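Local atomic coordinates of dihydroorotase (Campylobacter jejuni subsp. jejuni, PDB entry 3PNU), a protein that probably catalyses the reversible, zinc-dependent cyclization of N-carbamoyl-L-aspartate to (S)-dihydroorotate in the de novo synthesis of pyrimidines. Residues P30-L35 and F258-A263; V186-T191 and Y206-L211; T194-L199 and E243-L248. All coordinates share one frame; numbering follows the deposited sequence.

Interaction 1 of 3, residues P30-L35 and F258-A263; sequences PLDMHL and FGSDSA. With ZN (zinc ion), chain D.
Asp32 and Ser260 show how a TIM-barrel metalloenzyme fixes a loop that carries a metal ligand: two side-by-side bonds join carboxylate to serine. Ser260 OG donates a hydrogen bond to Asp32 OD2 on its syn side, 2.6 Å, and Ser260 N runs almost straight to Asp32 OD1 (3.0 Å, 173°). OD1 also accepts from His34 N, an Asx turn, and the two N-H groups come in over opposite faces of the carboxylate. Ser260 OG in turn takes Ser262 N in an ST turn.

Backbone bonds flank this cluster. Met33 N meets a lone pair of Phe258 O at 3.0 Å, and Asp261 N makes a more bent bond of 2.7 Å to His34 O. Leu35 CD1 packs on Ser262 CB (3.6 Å), and Leu31 O lies at the edge of the Phe258 ring.

His34 and Asp261 lie side by side with planes 88° apart, and His34 NE2 (2.1 Å from zinc) and Asp261 OD1 bind one ion, completed by His36, carboxylated Lys116 and a water. Glu188 OE1 accepts from His34 ND1, so that, with zinc on NE2, both ring nitrogens are held. Asp32 thus acts as a second-shell residue, holding both segments that supply these ligands through His34 N-H, Ser260 N-H and the Ser260 hydroxyl.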
loop_
_atom_site.group_PDB
_atom_site.type_symbol
_atom_site.label_atom_id
_atom_site.label_comp_id
_atom_site.label_asym_id
_atom_site.label_seq_id
_atom_site.Cartn_x
_atom_site.Cartn_y
_atom_site.Cartn_z
ATOM N N PRO A 30 30.553 -14.128 -0.926
ATOM C CA PRO A 30 29.353 -13.323 -0.728
ATOM C C PRO A 30 28.699 -13.599 0.611
ATOM O O PRO A 30 28.590 -14.747 1.054
ATOM C CB PRO A 30 28.415 -13.778 -1.856
ATOM C CG PRO A 30 28.963 -15.084 -2.323
ATOM C CD PRO A 30 30.434 -15.019 -2.088
ATOM N N LEU A 31 28.259 -12.534 1.250
ATOM C CA LEU A 31 27.610 -12.655 2.524
ATOM C C LEU A 31 26.207 -12.091 2.452
ATOM O O LEU A 31 25.993 -11.046 1.854
ATOM C CB LEU A 31 28.437 -11.898 3.554
ATOM C CG LEU A 31 29.807 -12.531 3.812
ATOM C CD1 LEU A 31 30.780 -11.572 4.518
ATOM C CD2 LEU A 31 29.623 -13.808 4.609
ATOM N N ASP A 32 25.246 -12.806 3.029
ATOM C CA ASP A 32 23.884 -12.300 3.127
ATOM C C ASP A 32 23.720 -11.960 4.587
ATOM O O ASP A 32 23.525 -12.853 5.419
ATOM C CB ASP A 32 22.821 -13.306 2.666
ATOM C CG ASP A 32 21.378 -12.730 2.795
ATOM O OD1 ASP A 32 21.207 -11.670 3.440
ATOM O OD2 ASP A 32 20.420 -13.324 2.259
ATOM N N MET A 33 23.801 -10.667 4.914
ATOM C CA MET A 33 23.741 -10.237 6.335
ATOM C C MET A 33 22.354 -10.084 6.963
ATOM O O MET A 33 22.233 -9.556 8.076
ATOM C CB MET A 33 24.564 -8.965 6.531
ATOM C CG MET A 33 26.021 -9.119 6.041
ATOM S SD MET A 33 26.944 -10.452 6.860
ATOM C CE MET A 33 27.170 -9.808 8.516
ATOM N N HIS A 34 21.314 -10.565 6.283
ATOM C CA HIS A 34 19.960 -10.512 6.842
ATOM C C HIS A 34 19.095 -11.565 6.152
ATOM O O HIS A 34 18.579 -11.312 5.081
ATOM C CB HIS A 34 19.351 -9.104 6.646
ATOM C CG HIS A 34 18.061 -8.897 7.371
ATOM N ND1 HIS A 34 17.909 -7.949 8.363
ATOM C CD2 HIS A 34 16.864 -9.530 7.270
ATOM C CE1 HIS A 34 16.670 -7.995 8.824
ATOM N NE2 HIS A 34 16.016 -8.948 8.182
ATOM N N LEU A 35 18.907 -12.721 6.779
ATOM C CA LEU A 35 18.178 -13.811 6.143
ATOM C C LEU A 35 17.237 -14.560 7.061
ATOM O O LEU A 35 17.566 -14.827 8.202
ATOM C CB LEU A 35 19.202 -14.826 5.589
ATOM C CG LEU A 35 18.739 -16.045 4.758
ATOM C CD1 LEU A 35 17.907 -15.609 3.551
ATOM C CD2 LEU A 35 19.955 -16.887 4.285
ATOM N N PHE A 258 25.207 -5.788 2.215
ATOM C CA PHE A 258 24.026 -6.364 1.626
ATOM C C PHE A 258 23.373 -7.318 2.609
ATOM O O PHE A 258 24.045 -8.121 3.255
ATOM C CB PHE A 258 24.334 -7.091 0.334
ATOM C CG PHE A 258 23.201 -7.910 -0.146
ATOM C CD1 PHE A 258 22.128 -7.317 -0.756
ATOM C CD2 PHE A 258 23.199 -9.274 0.037
ATOM C CE1 PHE A 258 21.053 -8.080 -1.192
ATOM C CE2 PHE A 258 22.138 -10.042 -0.401
ATOM C CZ PHE A 258 21.061 -9.433 -1.005
ATOM N N GLY A 259 22.059 -7.177 2.732
ATOM C CA GLY A 259 21.211 -8.006 3.595
ATOM C C GLY A 259 19.910 -8.136 2.818
ATOM O O GLY A 259 19.212 -7.152 2.606
ATOM N N SER A 260 19.579 -9.345 2.391
ATOM C CA SER A 260 18.419 -9.536 1.525
ATOM C C SER A 260 17.084 -9.416 2.204
ATOM O O SER A 260 16.114 -9.069 1.591
ATOM C CB SER A 260 18.455 -10.946 0.936
ATOM O OG SER A 260 18.213 -11.912 1.971
ATOM N N ASP A 261 17.052 -9.749 3.475
ATOM C CA ASP A 261 15.798 -9.865 4.211
ATOM C C ASP A 261 14.890 -10.836 3.437
ATOM O O ASP A 261 13.684 -10.655 3.416
ATOM C CB ASP A 261 15.106 -8.515 4.433
ATOM C CG ASP A 261 13.936 -8.602 5.417
ATOM O OD1 ASP A 261 13.978 -9.382 6.410
ATOM O OD2 ASP A 261 12.973 -7.852 5.202
ATOM N N SER A 262 15.480 -11.851 2.798
ATOM C CA SER A 262 14.704 -12.857 2.063
ATOM C C SER A 262 13.807 -13.542 3.054
ATOM O O SER A 262 14.284 -14.114 4.032
ATOM C CB SER A 262 15.597 -13.881 1.378
ATOM O OG SER A 262 14.841 -14.870 0.694
ATOM N N ALA A 263 12.498 -13.466 2.808
ATOM C CA ALA A 263 11.505 -14.022 3.719
ATOM C C ALA A 263 10.361 -14.672 2.958
ATOM O O ALA A 263 9.502 -13.996 2.400
ATOM C CB ALA A 263 10.966 -12.923 4.628
HETATM ZN ZN ZN D . 14.015 -9.510 8.556
HETATM O O HOH W 1 27.075 -8.649 2.729
HETATM O O HOH W 2 12.557 -7.667 8.024
#

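Interaction 2 of 3, residues V186-T191 and Y206-L211. With ZN (zinc ion), chain C.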
loop_
_atom_site.group_PDB
_atom_site.type_symbol
_atom_site.label_atom_id
_atom_site.label_comp_id
_atom_site.label_asym_id
_atom_site.label_seq_id
_atom_site.Cartn_x
_atom_site.Cartn_y
_atom_site.Cartn_z
ATOM N N VAL A 186 23.439 -1.863 13.982
ATOM C CA VAL A 186 23.156 -2.043 12.563
ATOM C C VAL A 186 21.683 -1.789 12.279
ATOM O O VAL A 186 20.809 -2.495 12.776
ATOM C CB VAL A 186 23.559 -3.451 12.063
ATOM C CG1 VAL A 186 23.382 -3.556 10.539
ATOM C CG2 VAL A 186 24.996 -3.731 12.444
ATOM N N MET A 187 21.433 -0.737 11.503
ATOM C CA MET A 187 20.095 -0.377 11.075
ATOM C C MET A 187 19.744 -1.340 9.932
ATOM O O MET A 187 20.176 -1.144 8.797
ATOM C CB MET A 187 20.084 1.077 10.577
ATOM C CG MET A 187 20.559 2.099 11.623
ATOM S SD MET A 187 20.397 3.829 11.133
ATOM C CE MET A 187 21.444 3.878 9.690
ATOM N N GLU A 188 18.993 -2.397 10.230
ATOM C CA GLU A 188 18.632 -3.381 9.197
ATOM C C GLU A 188 17.709 -2.850 8.142
ATOM O O GLU A 188 16.944 -1.908 8.380
ATOM C CB GLU A 188 17.999 -4.616 9.825
ATOM C CG GLU A 188 18.964 -5.395 10.704
ATOM C CD GLU A 188 20.150 -5.973 9.919
ATOM O OE1 GLU A 188 20.053 -6.185 8.670
ATOM O OE2 GLU A 188 21.177 -6.224 10.573
ATOM N N HIS A 189 17.767 -3.489 6.969
ATOM C CA HIS A 189 16.974 -3.109 5.791
ATOM C C HIS A 189 16.501 -1.656 5.770
ATOM O O HIS A 189 15.314 -1.373 5.891
ATOM C CB HIS A 189 15.788 -4.037 5.602
ATOM C CG HIS A 189 15.027 -4.326 6.853
ATOM N ND1 HIS A 189 14.488 -3.338 7.643
ATOM C CD2 HIS A 189 14.672 -5.503 7.425
ATOM C CE1 HIS A 189 13.868 -3.893 8.673
ATOM N NE2 HIS A 189 13.951 -5.204 8.553
ATOM N N ILE A 190 17.425 -0.725 5.618
ATOM C CA ILE A 190 17.014 0.670 5.575
ATOM C C ILE A 190 16.317 0.928 4.260
ATOM O O ILE A 190 16.650 0.321 3.224
ATOM C CB ILE A 190 18.144 1.643 5.805
ATOM C CG1 ILE A 190 19.224 1.550 4.713
ATOM C CG2 ILE A 190 18.754 1.404 7.202
ATOM C CD1 ILE A 190 20.245 2.754 4.772
ATOM N N THR A 191 15.345 1.828 4.309
ATOM C CA THR A 191 14.514 2.140 3.165
ATOM C C THR A 191 14.225 3.614 2.963
ATOM O O THR A 191 13.424 3.951 2.124
ATOM C CB THR A 191 13.165 1.470 3.366
ATOM O OG1 THR A 191 12.544 2.023 4.537
ATOM C CG2 THR A 191 13.342 -0.068 3.543
ATOM N N TYR A 206 25.695 1.469 11.394
ATOM C CA TYR A 206 25.946 0.720 10.187
ATOM C C TYR A 206 24.585 0.394 9.599
ATOM O O TYR A 206 23.566 0.712 10.204
ATOM C CB TYR A 206 26.720 -0.569 10.505
ATOM C CG TYR A 206 28.089 -0.326 11.129
ATOM C CD1 TYR A 206 29.209 -0.156 10.336
ATOM C CD2 TYR A 206 28.250 -0.260 12.499
ATOM C CE1 TYR A 206 30.440 0.080 10.886
ATOM C CE2 TYR A 206 29.498 -0.042 13.063
ATOM C CZ TYR A 206 30.580 0.132 12.249
ATOM O OH TYR A 206 31.822 0.361 12.785
ATOM N N ALA A 207 24.553 -0.245 8.431
ATOM C CA ALA A 207 23.275 -0.590 7.822
ATOM C C ALA A 207 23.350 -1.739 6.830
ATOM O O ALA A 207 24.409 -2.032 6.267
ATOM C CB ALA A 207 22.680 0.649 7.136
ATOM N N THR A 208 22.218 -2.403 6.630
ATOM C CA THR A 208 22.116 -3.428 5.620
ATOM C C THR A 208 21.048 -2.930 4.655
ATOM O O THR A 208 20.139 -2.210 5.065
ATOM C CB THR A 208 21.749 -4.813 6.167
ATOM O OG1 THR A 208 20.418 -4.816 6.697
ATOM C CG2 THR A 208 22.735 -5.269 7.237
ATOM N N ILE A 209 21.184 -3.273 3.378
ATOM C CA ILE A 209 20.203 -2.917 2.352
ATOM C C ILE A 209 19.797 -4.171 1.550
ATOM O O ILE A 209 20.643 -5.032 1.247
ATOM C CB ILE A 209 20.731 -1.876 1.375
ATOM C CG1 ILE A 209 21.114 -0.598 2.104
ATOM C CG2 ILE A 209 19.663 -1.566 0.359
ATOM C CD1 ILE A 209 21.707 0.446 1.209
ATOM N N THR A 210 18.507 -4.266 1.219
ATOM C CA THR A 210 17.972 -5.411 0.497
ATOM C C THR A 210 18.074 -5.251 -0.996
ATOM O O THR A 210 18.374 -4.175 -1.534
ATOM C CB THR A 210 16.457 -5.612 0.764
ATOM O OG1 THR A 210 15.730 -4.550 0.140
ATOM C CG2 THR A 210 16.164 -5.668 2.239
ATOM N N LEU A 211 17.779 -6.334 -1.686
ATOM C CA LEU A 211 17.792 -6.272 -3.111
ATOM C C LEU A 211 16.589 -5.487 -3.593
ATOM O O LEU A 211 16.734 -4.537 -4.353
ATOM C CB LEU A 211 17.784 -7.676 -3.690
ATOM C CG LEU A 211 17.664 -7.754 -5.212
ATOM C CD1 LEU A 211 18.654 -6.837 -5.861
ATOM C CD2 LEU A 211 17.821 -9.211 -5.665
HETATM ZN ZN ZN C . 13.086 -6.660 9.696
HETATM O O HOH W 3 16.840 -2.254 2.672
HETATM O O HOH W 2 12.557 -7.667 8.024
#
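Thr208 and Glu188 meet because of their torsions: Thr208 OG1 sits between its own backbone N and carbonyl carbon (chi1 67°), while the Glu188 chain folds back at chi2 (-64°) and brings OE1 onto that hydroxyl. The setting is a parallel beta-alpha-beta unit of the TIM barrel, strand 185-187 and strand 205-209 joined through helix 193-201. The hydroxyl donates to Glu188 OE1, although the refined 2.4 Å from Thr208 OG1 is so short that the exact length is doubtful. Thr208 OG1 also accepts from His189 N at 3.0 Å, so it acts both as donor and as acceptor. Thr208 probably steadies the carboxylate that holds His34.

The strands pair in parallel register. Met187 N bonds Tyr206 O, Met187 O receives Thr208 N, and further along, Ile190 N approaches Thr208 O nearly along the C=O axis (167°). Val186 CG1 crosses Thr208 CG2 on one face of the sheet; on the other, Ala207 CB packs against Ile190 CD1 at 4.0 Å.

His189 sends NE2 to the second zinc, 2.0 Å away, with Glu188 CB over one face of its ring; His155, carboxylated Lys116 and the water shared with the first ion complete the site. Beyond the pairing, one water donates to Ile190 O (2.6 Å) and accepts from Thr210 N (3.0 Å).

Interaction 3 of 3, residues T194-L199 and E243-L248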
loop_
_atom_site.group_PDB
_atom_site.type_symbol
_atom_site.label_atom_id
_atom_site.label_comp_id
_atom_site.label_asym_id
_atom_site.label_seq_id
_atom_site.Cartn_x
_atom_site.Cartn_y
_atom_site.Cartn_z
ATOM N N THR A 194 16.233 9.363 5.114
ATOM C CA THR A 194 16.516 9.755 6.475
ATOM C C THR A 194 17.585 8.863 7.088
ATOM O O THR A 194 18.496 9.364 7.731
ATOM C CB THR A 194 15.261 9.666 7.379
ATOM O OG1 THR A 194 14.181 10.398 6.785
ATOM C CG2 THR A 194 15.555 10.205 8.785
ATOM N N LEU A 195 17.487 7.549 6.900
ATOM C CA LEU A 195 18.481 6.660 7.520
ATOM C C LEU A 195 19.763 6.599 6.700
ATOM O O LEU A 195 20.841 6.359 7.239
ATOM C CB LEU A 195 17.906 5.277 7.863
ATOM C CG LEU A 195 16.795 5.309 8.920
ATOM C CD1 LEU A 195 16.431 3.895 9.385
ATOM C CD2 LEU A 195 17.193 6.155 10.163
ATOM N N CYS A 196 19.663 6.822 5.401
ATOM C CA CYS A 196 20.877 6.903 4.602
ATOM C C CYS A 196 21.729 8.038 5.153
ATOM O O CYS A 196 22.918 7.886 5.314
ATOM C CB CYS A 196 20.578 7.153 3.130
ATOM S SG CYS A 196 19.770 5.755 2.366
ATOM N N GLU A 197 21.110 9.165 5.455
ATOM C CA GLU A 197 21.831 10.331 5.994
ATOM C C GLU A 197 22.312 10.139 7.417
ATOM O O GLU A 197 23.462 10.440 7.713
ATOM C CB GLU A 197 20.965 11.591 5.889
ATOM C CG GLU A 197 20.799 12.037 4.429
ATOM C CD GLU A 197 19.840 13.204 4.227
ATOM O OE1 GLU A 197 19.233 13.698 5.208
ATOM O OE2 GLU A 197 19.690 13.620 3.057
ATOM N N LEU A 198 21.444 9.618 8.287
ATOM C CA LEU A 198 21.797 9.392 9.690
ATOM C C LEU A 198 23.009 8.464 9.825
ATOM O O LEU A 198 23.768 8.578 10.761
ATOM C CB LEU A 198 20.621 8.792 10.470
ATOM C CG LEU A 198 20.771 8.689 11.997
ATOM C CD1 LEU A 198 20.709 10.089 12.684
ATOM C CD2 LEU A 198 19.704 7.801 12.576
ATOM N N LEU A 199 23.169 7.546 8.883
ATOM C CA LEU A 199 24.278 6.610 8.868
ATOM C C LEU A 199 25.629 7.331 8.945
ATOM O O LEU A 199 26.570 6.823 9.557
ATOM C CB LEU A 199 24.225 5.791 7.581
ATOM C CG LEU A 199 25.200 4.643 7.356
ATOM C CD1 LEU A 199 25.102 3.546 8.434
ATOM C CD2 LEU A 199 24.962 4.022 5.951
ATOM N N GLU A 243 16.730 6.208 -4.598
ATOM C CA GLU A 243 17.936 6.769 -5.158
ATOM C C GLU A 243 19.032 6.844 -4.091
ATOM O O GLU A 243 20.162 6.455 -4.355
ATOM C CB GLU A 243 17.667 8.149 -5.767
ATOM C CG GLU A 243 16.789 8.165 -7.027
ATOM C CD GLU A 243 17.454 7.550 -8.261
ATOM O OE1 GLU A 243 17.605 8.273 -9.277
ATOM O OE2 GLU A 243 17.839 6.362 -8.217
ATOM N N ALA A 244 18.703 7.308 -2.885
ATOM C CA ALA A 244 19.713 7.403 -1.823
ATOM C C ALA A 244 20.269 6.028 -1.451
ATOM O O ALA A 244 21.468 5.897 -1.196
ATOM C CB ALA A 244 19.165 8.098 -0.615
ATOM N N LEU A 245 19.403 5.004 -1.424
ATOM C CA LEU A 245 19.846 3.639 -1.123
ATOM C C LEU A 245 20.806 3.161 -2.222
ATOM O O LEU A 245 21.849 2.568 -1.930
ATOM C CB LEU A 245 18.655 2.675 -1.008
ATOM C CG LEU A 245 17.671 2.933 0.146
ATOM C CD1 LEU A 245 16.354 2.182 -0.016
ATOM C CD2 LEU A 245 18.322 2.583 1.482
ATOM N N CYS A 246 20.443 3.418 -3.485
ATOM C CA CYS A 246 21.271 3.015 -4.622
ATOM C C CYS A 246 22.638 3.716 -4.606
ATOM O O CYS A 246 23.657 3.107 -4.864
ATOM C CB CYS A 246 20.547 3.284 -5.953
ATOM S SG CYS A 246 19.188 2.185 -6.254
ATOM N N GLU A 247 22.645 4.998 -4.299
ATOM C CA GLU A 247 23.880 5.761 -4.218
ATOM C C GLU A 247 24.835 5.146 -3.173
ATOM O O GLU A 247 26.040 5.080 -3.396
ATOM C CB GLU A 247 23.544 7.229 -3.936
ATOM C CG GLU A 247 24.707 8.224 -3.928
ATOM C CD GLU A 247 25.477 8.278 -2.599
ATOM O OE1 GLU A 247 26.463 9.053 -2.514
ATOM O OE2 GLU A 247 25.097 7.565 -1.638
ATOM N N LEU A 248 24.307 4.659 -2.053
ATOM C CA LEU A 248 25.165 4.064 -1.028
ATOM C C LEU A 248 25.673 2.707 -1.472
ATOM O O LEU A 248 26.843 2.390 -1.309
ATOM C CB LEU A 248 24.446 3.927 0.320
ATOM C CG LEU A 248 24.115 5.190 1.127
ATOM C CD1 LEU A 248 23.400 4.793 2.414
ATOM C CD2 LEU A 248 25.363 6.012 1.462
#
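Cys196 meets Ala244, Leu245 and Leu248 without the help of any flat group: no ring, amide or carboxylate has a face or an edge in this contact, which is made wholly of methyl groups, a methylene and a sulfur. Two neighbouring helices on the outside of the TIM barrel pack here through small and branched aliphatic side chains.

The thiol is the centre of the arrangement. Cys196 points at the opposing helix, and its SG, turned anti to the carbonyl carbon (chi1 -68°), settles among three side chains spaced along one side of helix 239-250. Leu245 CD2 approaches SG most closely, at 3.6 Å. The methyl of Ala244 touches from another side, with its CB 3.8 Å from Cys196 SG. Leu248 reaches across with CD1, which lies 3.7 Å from Cys196 CB. The same methyl also meets Leu199 one turn further on, CD1 of Leu248 being 3.9 Å from CD2 of Leu199; sliding past each other in opposite directions, these two leucines touch through one methyl each.

The small side chains of Cys196 and Ala244 are consistent with the closeness of the backbones there. Their CA atoms are 6.5 Å apart, and the short helical segments have axes 9.5 Å apart at closest, running in broadly the same direction with 38° between them. No hydrogen bond crosses the interface, so its cohesion is van der Waals and hydrophobic.

Both helices rest on the barrel beneath them. Leu199 lies on Ala207 of strand 205-209, Leu245 on Ile209 of the same strand, and Leu199 and Leu248 both on Val256 of strand 256-258. On its other flank, helix 193-201 packs through Leu195 and Leu198 against helix 170-179.

All three contacts are buried, yet their chemistry changes with distance from the centre of the chain. Interaction 1, about 3 Å from that centre to its own, is polar and metal-bound; interaction 2 combines strand pairing with a zinc ligand; interaction 3, about 16 Å out, is purely apolar. Interactions 1 and 2 share the water that bridges the two zinc ions, and a probable hydrogen bond from Gly259 N to Ile209 O (3.0 Å) joins their backbones. Interactions 2 and 3 share one beta-alpha-beta unit: its two strands pair in 186-191 and 206-211, while its helix supplies 194-199. Leu245 CD2, 3.3 Å from Ile190 O, is one point where these two contacts touch. Interactions 1 and 3 do not touch.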